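PDB 5OL0: putative silent information regulator 2 from Leishmania infantum, which probably acts as a class I sirtuin, an NAD-dependent protein deacetylase that moves the acetyl group of acetyl-lysine onto ADP-ribose and releases nicotinamide. Local coordinates for residues A[91-96]-A[169-174]; A[123-128]-A[140-145]; A[150-155]-A[183-188]; A[155-160]-A[176-181]. All blocks are in the same frame, centred on the assembly; numbering follows the deposited sequence.

Contact 1: residues A[91-96]-A[169-174]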
# COMPACT_ATOMS: atom_id res chain seq x y z
N ILE A 91 -10.87 16.74 3.10
CA ILE A 91 -10.69 15.30 3.20
C ILE A 91 -9.58 14.93 4.18
O ILE A 91 -9.75 13.98 4.97
CB ILE A 91 -10.48 14.68 1.81
CG1 ILE A 91 -11.84 14.57 1.13
CG2 ILE A 91 -9.79 13.32 1.84
CD1 ILE A 91 -12.17 15.79 0.31
N ALA A 92 -8.48 15.70 4.21
CA ALA A 92 -7.37 15.37 5.08
C ALA A 92 -7.78 15.41 6.55
O ALA A 92 -7.35 14.60 7.35
CB ALA A 92 -6.21 16.29 4.81
N ARG A 93 -8.60 16.38 6.91
CA ARG A 93 -9.12 16.53 8.25
C ARG A 93 -9.93 15.33 8.75
O ARG A 93 -9.97 15.07 9.96
CB ARG A 93 -10.09 17.73 8.29
CG ARG A 93 -9.52 19.03 8.70
CD ARG A 93 -10.63 20.04 9.02
NE ARG A 93 -11.29 20.55 7.82
CZ ARG A 93 -10.74 21.38 6.91
NH1 ARG A 93 -9.48 21.82 7.01
NH2 ARG A 93 -11.45 21.77 5.85
N GLU A 94 -10.62 14.65 7.84
CA GLU A 94 -11.46 13.50 8.16
C GLU A 94 -10.80 12.12 8.14
O GLU A 94 -11.24 11.23 8.84
CB GLU A 94 -12.71 13.53 7.27
CG GLU A 94 -13.50 14.81 7.51
CD GLU A 94 -14.89 14.75 6.94
OE1 GLU A 94 -15.02 14.59 5.69
OE2 GLU A 94 -15.85 14.85 7.74
N LEU A 95 -9.73 11.95 7.38
CA LEU A 95 -9.11 10.64 7.24
C LEU A 95 -8.27 10.23 8.42
O LEU A 95 -8.08 9.04 8.60
CB LEU A 95 -8.28 10.58 6.00
CG LEU A 95 -9.08 10.47 4.70
CD1 LEU A 95 -8.19 10.96 3.57
CD2 LEU A 95 -9.55 9.06 4.42
N ASN A 96 -7.74 11.20 9.18
CA ASN A 96 -6.98 10.92 10.41
C ASN A 96 -5.71 10.11 10.16
O ASN A 96 -5.38 9.24 10.93
CB ASN A 96 -7.90 10.23 11.46
CG ASN A 96 -8.52 11.22 12.38
OD1 ASN A 96 -7.87 12.18 12.80
ND2 ASN A 96 -9.80 11.02 12.70
N GLU A 169 -2.70 23.53 11.28
CA GLU A 169 -3.43 24.35 10.30
C GLU A 169 -4.57 23.59 9.64
O GLU A 169 -5.73 24.03 9.64
CB GLU A 169 -2.46 24.94 9.29
CG GLU A 169 -1.76 26.16 9.86
CD GLU A 169 -0.65 26.68 8.97
OE1 GLU A 169 -0.39 26.14 7.88
OE2 GLU A 169 -0.02 27.65 9.39
N ALA A 170 -4.28 22.38 9.16
CA ALA A 170 -5.29 21.59 8.49
C ALA A 170 -6.44 21.31 9.39
O ALA A 170 -7.59 21.48 8.95
CB ALA A 170 -4.75 20.29 7.90
N MET A 171 -6.17 20.87 10.62
CA MET A 171 -7.24 20.45 11.51
C MET A 171 -8.06 21.61 12.06
O MET A 171 -9.13 21.42 12.61
CB MET A 171 -6.68 19.64 12.67
CG MET A 171 -6.01 18.35 12.23
SD MET A 171 -7.16 17.17 11.59
CE MET A 171 -7.93 16.63 13.10
N SER A 172 -7.56 22.82 11.92
CA SER A 172 -8.34 23.95 12.37
C SER A 172 -8.95 24.71 11.20
O SER A 172 -9.40 25.83 11.36
CB SER A 172 -7.43 24.86 13.18
OG SER A 172 -6.37 25.33 12.41
N GLY A 173 -8.96 24.13 10.00
CA GLY A 173 -9.54 24.81 8.83
C GLY A 173 -8.66 25.72 7.99
O GLY A 173 -9.18 26.44 7.17
N THR A 174 -7.35 25.70 8.17
CA THR A 174 -6.42 26.54 7.40
C THR A 174 -5.57 25.74 6.38
O THR A 174 -4.87 24.80 6.75
CB THR A 174 -5.51 27.24 8.33
OG1 THR A 174 -6.31 28.11 9.13
CG2 THR A 174 -4.44 28.08 7.59
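Arg93 and Met171 form the closest backbone pair, their CA atoms 5.4 Å apart, where the last turns of helices 85-95 and 163-171 come together. Arg93 carries the one hydrogen bond between the segments: its NH1 donates to Ala170 O at 2.7 Å, nearly straight at 161°. The acceptor lies within 3° of the guanidinium plane, so it is met at an edge of the group. A bend at chi3 (-74°) turns the end of the chain back, and the aliphatic CG also lies against Ala170 O. That carbonyl has a second donor, Gly173 N at 3.2 Å, which belongs to a Schellman motif ending helix 163-171, with Gly173 at positive phi and Thr174 N bonded to Glu169 O. A cationic group at this helix C-terminus would probably be stabilised by the carbonyls there. Met171 starts away from helix 85-95 but folds at chi2 and chi3, which returns SD to 3.9 Å from Arg93 O. The contact lies at the surface. Behind it, Ile91 and Leu95 pack on helix 59-67, Ala92 meets Phe149 and Met171 touches Trp98, an arrangement consistent with the helical and zinc-binding modules of a sirtuin small domain meeting here.

Contact 2: residues A[123-128]-A[140-145]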
# COMPACT_ATOMS: atom_id res chain seq x y z
N CYS A 123 9.16 -4.30 0.74
CA CYS A 123 7.75 -4.08 0.91
C CYS A 123 7.42 -2.77 0.19
O CYS A 123 8.02 -1.72 0.50
CB CYS A 123 7.37 -3.94 2.39
SG CYS A 123 5.61 -3.54 2.60
N CYS A 124 6.49 -2.82 -0.75
CA CYS A 124 6.10 -1.62 -1.52
C CYS A 124 4.63 -1.42 -1.26
O CYS A 124 3.83 -2.30 -1.59
CB CYS A 124 6.32 -1.87 -2.99
SG CYS A 124 8.09 -2.04 -3.51
N THR A 125 4.26 -0.26 -0.74
CA THR A 125 2.87 0.02 -0.36
C THR A 125 2.35 1.21 -1.16
O THR A 125 3.05 2.17 -1.39
CB THR A 125 2.75 0.30 1.14
OG1 THR A 125 1.40 0.55 1.50
CG2 THR A 125 3.63 1.50 1.63
N GLN A 126 1.14 1.13 -1.62
CA GLN A 126 0.47 2.25 -2.19
C GLN A 126 -0.41 2.98 -1.15
O GLN A 126 -0.95 4.02 -1.44
CB GLN A 126 -0.35 1.82 -3.41
CG GLN A 126 -1.47 0.84 -3.24
CD GLN A 126 -2.10 0.53 -4.60
OE1 GLN A 126 -2.42 1.41 -5.36
NE2 GLN A 126 -2.26 -0.68 -4.88
N ASN A 127 -0.47 2.47 0.07
CA ASN A 127 -1.20 3.12 1.14
C ASN A 127 -0.40 4.34 1.64
O ASN A 127 0.87 4.42 1.55
CB ASN A 127 -1.48 2.15 2.28
CG ASN A 127 -2.46 1.07 1.91
OD1 ASN A 127 -3.24 1.20 0.93
ND2 ASN A 127 -2.50 0.00 2.74
N ILE A 128 -1.14 5.30 2.19
CA ILE A 128 -0.53 6.53 2.69
C ILE A 128 -0.71 6.62 4.18
O ILE A 128 -0.61 7.69 4.76
CB ILE A 128 -1.09 7.74 1.95
CG1 ILE A 128 -2.60 7.94 2.18
CG2 ILE A 128 -0.81 7.55 0.48
CD1 ILE A 128 -3.17 9.09 1.34
N GLU A 140 15.30 0.76 4.76
CA GLU A 140 15.90 0.17 3.59
C GLU A 140 14.97 -0.85 2.92
O GLU A 140 15.05 -1.03 1.72
CB GLU A 140 17.31 -0.45 3.89
CG GLU A 140 17.31 -1.52 4.95
CD GLU A 140 17.60 -1.00 6.39
OE1 GLU A 140 17.14 0.11 6.82
OE2 GLU A 140 18.27 -1.76 7.12
N LEU A 141 14.06 -1.46 3.68
CA LEU A 141 13.14 -2.47 3.10
C LEU A 141 11.73 -1.95 2.72
O LEU A 141 11.03 -2.58 1.93
CB LEU A 141 13.02 -3.66 4.03
CG LEU A 141 14.32 -4.45 4.24
CD1 LEU A 141 14.05 -5.62 5.16
CD2 LEU A 141 14.93 -4.95 2.92
N LEU A 142 11.38 -0.76 3.21
CA LEU A 142 10.06 -0.20 2.96
C LEU A 142 10.10 0.87 1.87
O LEU A 142 10.90 1.77 1.96
CB LEU A 142 9.49 0.42 4.21
CG LEU A 142 8.17 1.18 4.06
CD1 LEU A 142 7.08 0.17 3.64
CD2 LEU A 142 7.84 1.89 5.38
N VAL A 143 9.19 0.77 0.90
CA VAL A 143 8.93 1.81 -0.08
C VAL A 143 7.49 2.28 0.05
O VAL A 143 6.54 1.53 -0.28
CB VAL A 143 9.20 1.26 -1.45
CG1 VAL A 143 8.89 2.32 -2.53
CG2 VAL A 143 10.66 0.79 -1.51
N GLU A 144 7.35 3.52 0.54
CA GLU A 144 6.07 4.25 0.58
C GLU A 144 5.92 4.88 -0.76
O GLU A 144 6.27 6.03 -0.92
CB GLU A 144 6.10 5.32 1.71
CG GLU A 144 5.88 4.67 3.07
CD GLU A 144 6.02 5.57 4.29
OE1 GLU A 144 6.83 6.49 4.25
OE2 GLU A 144 5.35 5.31 5.32
N ALA A 145 5.42 4.12 -1.74
CA ALA A 145 5.44 4.59 -3.11
C ALA A 145 4.58 5.83 -3.41
O ALA A 145 4.83 6.51 -4.41
CB ALA A 145 5.04 3.46 -4.05
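Cys123 and Leu142, Cys124 and Val143, and Thr125 and Glu144 pair in parallel register, the axes of strands 123-125 and 142-144 being 13° apart in direction and 4.8 Å at closest approach. Donors alternate between the strands: Cys123 N to Leu141 O, Val143 N to Cys123 O and Thr125 N to Val143 O are short and nearly straight. The fourth bond, Ala145 N to Thr125 O, is longer at 3.1 Å and bent to 141°, as Glu144 has already entered an inverse gamma turn.

The two faces differ in burial. Cys124 and Val143 are both buried, with Cys124 SG 4.0 Å from Val143 CB and helix 198-207 packing on Cys124 through Ala203. On the other face Cys123 and Thr125 are buried, but Leu142 and Glu144, on the outermost strand of the Rossmann-type sheet, are partly exposed. There Leu142 CD1 reaches Cys123 SG at 4.1 Å, and Thr125 CG2 rests on Glu144 CA at 3.8 Å and on its CG at 4.1 Å. Thr125 places OG1 anti to its own nitrogen (chi1 -179°), which leaves CG2 facing the partner strand, 3.5 Å from Val143 O.

The same hydroxyl oxygen accepts from Asn127 N at 3.0 Å in an ST turn and is hydrogen-bonded to Glu132, so the strand's exit is fixed by side chain as well as backbone. Gln126, Asn127 and Ile128 probably bind NAD, and Gln126 O is bonded to His146 ND1, the likely proton acceptor, which is consistent with this sheet edge bringing nucleotide-binding and catalytic residues together.

Contact 3: residues A[150-155]-A[183-188]. With ZN (zinc ion), chain E.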
# COMPACT_ATOMS: atom_id res chain seq x y z
N ALA A 150 3.63 11.92 7.09
CA ALA A 150 4.70 12.00 8.07
C ALA A 150 5.50 13.27 7.92
O ALA A 150 6.17 13.62 8.86
CB ALA A 150 5.61 10.80 7.96
N ALA A 151 5.46 13.91 6.74
CA ALA A 151 6.24 15.12 6.42
C ALA A 151 5.39 15.90 5.42
O ALA A 151 4.37 15.38 4.94
CB ALA A 151 7.59 14.77 5.79
N ALA A 152 5.77 17.14 5.15
CA ALA A 152 4.99 18.03 4.32
C ALA A 152 5.93 18.90 3.49
O ALA A 152 7.11 19.09 3.87
CB ALA A 152 4.10 18.91 5.21
N ALA A 153 5.40 19.47 2.41
CA ALA A 153 6.23 20.30 1.51
C ALA A 153 5.38 21.15 0.59
O ALA A 153 4.22 20.81 0.29
CB ALA A 153 7.19 19.40 0.67
N CYS A 154 5.94 22.27 0.14
CA CYS A 154 5.33 23.09 -0.92
C CYS A 154 5.23 22.36 -2.25
O CYS A 154 6.20 21.76 -2.71
CB CYS A 154 6.18 24.33 -1.17
SG CYS A 154 5.46 25.45 -2.41
N ILE A 155 4.07 22.38 -2.88
CA ILE A 155 3.93 21.73 -4.19
C ILE A 155 4.62 22.53 -5.32
O ILE A 155 4.93 21.94 -6.33
CB ILE A 155 2.45 21.49 -4.58
CG1 ILE A 155 1.77 22.81 -4.99
CG2 ILE A 155 1.71 20.69 -3.46
CD1 ILE A 155 0.32 22.70 -5.34
N GLY A 183 3.37 29.23 -2.28
CA GLY A 183 2.72 28.04 -2.78
C GLY A 183 1.90 27.29 -1.72
O GLY A 183 2.05 27.46 -0.51
N ILE A 184 0.99 26.48 -2.22
CA ILE A 184 0.20 25.59 -1.40
C ILE A 184 1.03 24.41 -0.87
O ILE A 184 1.73 23.74 -1.65
CB ILE A 184 -0.97 24.99 -2.20
CG1 ILE A 184 -2.04 26.07 -2.45
CG2 ILE A 184 -1.62 23.82 -1.42
CD1 ILE A 184 -2.86 25.79 -3.70
N VAL A 185 0.94 24.18 0.43
CA VAL A 185 1.65 23.07 1.10
C VAL A 185 0.65 21.92 1.26
O VAL A 185 -0.60 22.12 1.46
CB VAL A 185 2.27 23.52 2.43
CG1 VAL A 185 2.66 22.35 3.35
CG2 VAL A 185 3.51 24.38 2.14
N LYS A 186 1.20 20.71 1.14
CA LYS A 186 0.49 19.51 1.50
C LYS A 186 1.44 18.53 2.14
O LYS A 186 2.68 18.64 1.97
CB LYS A 186 -0.23 18.90 0.30
CG LYS A 186 0.66 18.51 -0.86
CD LYS A 186 -0.05 17.45 -1.70
CE LYS A 186 0.79 17.12 -2.92
NZ LYS A 186 2.05 16.39 -2.58
N PRO A 187 0.87 17.55 2.88
CA PRO A 187 1.67 16.39 3.28
C PRO A 187 2.26 15.73 2.08
O PRO A 187 1.71 15.90 0.95
CB PRO A 187 0.66 15.48 3.94
CG PRO A 187 -0.39 16.39 4.43
CD PRO A 187 -0.51 17.45 3.37
N ASN A 188 3.36 15.02 2.27
CA ASN A 188 4.12 14.41 1.17
C ASN A 188 3.45 13.14 0.73
O ASN A 188 4.04 12.07 0.76
CB ASN A 188 5.62 14.18 1.54
CG ASN A 188 6.42 15.49 1.61
OD1 ASN A 188 5.92 16.57 1.22
ND2 ASN A 188 7.65 15.44 2.15
ZN ZN E . 7.12 27.07 -2.22
O HOH W 1 9.41 17.73 3.11
O HOH W 2 4.03 17.85 -0.85
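The flat amide of Asn188 lies beside strand 151-154 with Ala151 O above one face, 3.9 Å from CG, while at its edge OD1 approaches Ala153 CB to 3.2 Å. ND2, near Ala151 CB, donates to a water that in turn donates to Ala152 O, bridging the segments at 3.0 and 2.8 Å. A second water accepts from Lys186 NZ and sits within reach of Asn188 OD1 and Ala153 O.

The backbones beneath form an antiparallel ladder: Ala153 and Lys186 are the hydrogen-bonded pair, each N donating to the other's O, flanked by the non-hydrogen-bonded pairs Ala152 with Pro187 and Cys154 with Val185. Further bonds link Asn188 N to Ala151 O and Ile155 N to Ile184 O. This is part of the three-stranded sheet of the sirtuin zinc-binding module, with strand 151-154 in the middle and strand 160-161 beyond it.

Ile155 CG2 meets Lys186 CG at 3.6 Å, the two chains crossing at about a right angle, and Leu81 of helix 78-83 packs on both. Lys186 NZ also bonds Val189 O and forms a salt bridge with Glu194. Cys154 holds SG anti to its nitrogen (chi1 -177°), passing Gly183 CA at 3.8 Å and binding zinc at 2.3 Å.

Contact 4: residues A[155-160]-A[176-181]. With ZN (zinc ion), chain E.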
# COMPACT_ATOMS: atom_id res chain seq x y z
N ILE A 155 4.07 22.38 -2.88
CA ILE A 155 3.93 21.73 -4.19
C ILE A 155 4.62 22.53 -5.32
O ILE A 155 4.93 21.94 -6.33
CB ILE A 155 2.45 21.49 -4.58
CG1 ILE A 155 1.77 22.81 -4.99
CG2 ILE A 155 1.71 20.69 -3.46
CD1 ILE A 155 0.32 22.70 -5.34
N GLU A 156 4.79 23.85 -5.19
CA GLU A 156 5.44 24.65 -6.25
C GLU A 156 6.97 24.52 -6.17
O GLU A 156 7.59 24.07 -7.12
CB GLU A 156 5.00 26.15 -6.23
CG GLU A 156 3.50 26.51 -6.39
CD GLU A 156 2.68 25.70 -7.42
OE1 GLU A 156 3.22 25.00 -8.34
OE2 GLU A 156 1.43 25.76 -7.34
N CYS A 157 7.59 24.89 -5.04
CA CYS A 157 9.06 24.85 -4.90
C CYS A 157 9.64 23.66 -4.14
O CYS A 157 10.85 23.58 -3.99
CB CYS A 157 9.56 26.15 -4.25
SG CYS A 157 9.27 26.36 -2.46
N HIS A 158 8.79 22.75 -3.63
CA HIS A 158 9.26 21.55 -2.90
C HIS A 158 10.03 21.80 -1.57
O HIS A 158 10.59 20.87 -0.98
CB HIS A 158 9.99 20.59 -3.87
CG HIS A 158 9.15 20.20 -5.05
ND1 HIS A 158 8.03 19.39 -4.94
CD2 HIS A 158 9.21 20.55 -6.36
CE1 HIS A 158 7.46 19.25 -6.12
NE2 HIS A 158 8.16 19.94 -7.00
N THR A 159 9.98 23.03 -1.05
CA THR A 159 10.61 23.33 0.25
C THR A 159 9.81 22.66 1.40
O THR A 159 8.60 22.97 1.55
CB THR A 159 10.62 24.84 0.57
OG1 THR A 159 11.30 25.55 -0.47
CG2 THR A 159 11.30 25.13 1.93
N PRO A 160 10.49 21.84 2.24
CA PRO A 160 9.83 21.25 3.41
C PRO A 160 9.14 22.27 4.29
O PRO A 160 9.53 23.45 4.34
CB PRO A 160 10.99 20.60 4.17
CG PRO A 160 11.96 20.25 3.09
CD PRO A 160 11.91 21.45 2.20
N SER A 176 -2.33 25.34 4.49
CA SER A 176 -0.94 25.77 4.69
C SER A 176 -0.28 26.34 3.45
O SER A 176 -0.55 25.92 2.31
CB SER A 176 -0.11 24.59 5.16
OG SER A 176 -0.60 24.08 6.40
N ARG A 177 0.63 27.29 3.68
CA ARG A 177 1.28 28.04 2.60
C ARG A 177 2.76 28.14 2.84
O ARG A 177 3.19 28.36 3.97
CB ARG A 177 0.70 29.46 2.53
CG ARG A 177 -0.75 29.52 2.08
CD ARG A 177 -0.76 29.48 0.55
NE ARG A 177 -2.09 29.50 -0.05
CZ ARG A 177 -2.32 29.52 -1.37
NH1 ARG A 177 -1.32 29.52 -2.25
NH2 ARG A 177 -3.58 29.51 -1.82
N CYS A 178 3.53 27.97 1.77
CA CYS A 178 4.97 28.03 1.76
C CYS A 178 5.46 29.41 2.21
O CYS A 178 4.90 30.41 1.80
CB CYS A 178 5.42 27.85 0.32
SG CYS A 178 7.18 27.61 0.05
N SER A 179 6.50 29.47 3.03
CA SER A 179 7.08 30.75 3.49
C SER A 179 8.20 31.26 2.56
O SER A 179 8.93 32.19 2.92
CB SER A 179 7.64 30.59 4.90
OG SER A 179 6.70 29.95 5.75
N THR A 180 8.36 30.62 1.41
CA THR A 180 9.32 31.02 0.39
C THR A 180 8.57 31.61 -0.81
O THR A 180 8.90 32.71 -1.25
CB THR A 180 10.22 29.84 -0.03
OG1 THR A 180 11.07 29.47 1.07
CG2 THR A 180 11.07 30.19 -1.27
N CYS A 181 7.55 30.91 -1.32
CA CYS A 181 6.88 31.29 -2.57
C CYS A 181 5.38 31.51 -2.46
O CYS A 181 4.71 31.79 -3.47
CB CYS A 181 7.16 30.20 -3.63
SG CYS A 181 6.11 28.71 -3.56
ZN ZN E . 7.12 27.07 -2.22
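Cys157 and Cys178 bind one zinc ion as neighbouring ligands, with Cys157 SG 3.5 Å from Cys178 SG, in the four-cysteine site of the sirtuin zinc-binding module. Two CxxC pairs build it: Cys154 at the end of strand 151-154 and Cys157 in the loop after it, then Cys178 and Cys181 from the loop before strand 185-187. No hydrogen bond joins the two segments, neither of which has regular secondary structure here, so the metal is the main tie between them.

The cysteines reach it through different torsions. Cys157 and Cys181 each set SG between the backbone nitrogen and carbonyl carbon (chi1 75° and 82°), whereas Cys178 swings SG anti to its nitrogen (chi1 -170°). Despite this, all three SG atoms bind zinc, Cys157 SG and Cys178 SG at 2.3 Å. Cys181 SG lies 4.1 Å from Cys157 SG and has Glu156 CB at 3.9 Å beside it. Glu156 then bends at chi2, which leads its carboxylate away from the cysteines toward Arg82, with which it forms a salt bridge.

As in other sirtuins, the zinc is probably structural. Cys178 SG has two further partners, which would be expected to temper the negative charge of a zinc-bound thiolate: it accepts from Thr180 N at 3.5 Å and from Cys181 N at 3.6 Å.

Contacts 2 and 3 are buried, contact 2 near the centre of the chain in the parallel nucleotide-binding sheet and contact 3 in the small domain; contacts 1 and 4 lie at the surface. Contacts 1, 3 and 4 gather on one side of the chain's centre. Of these, contact 3 rests on an antiparallel backbone ladder, while contacts 1 and 4 depend respectively on an arginine at a helix end and on a metal. Contacts 3 and 4 share Ile155 and the zinc ion, and Gly183 O and Val185 N bond directly to Cys178 N and Ser176 O. Glu169 OE1 with Ser176 OG ties contact 1 to contact 4. Contact 2, by contrast, touches none of the others.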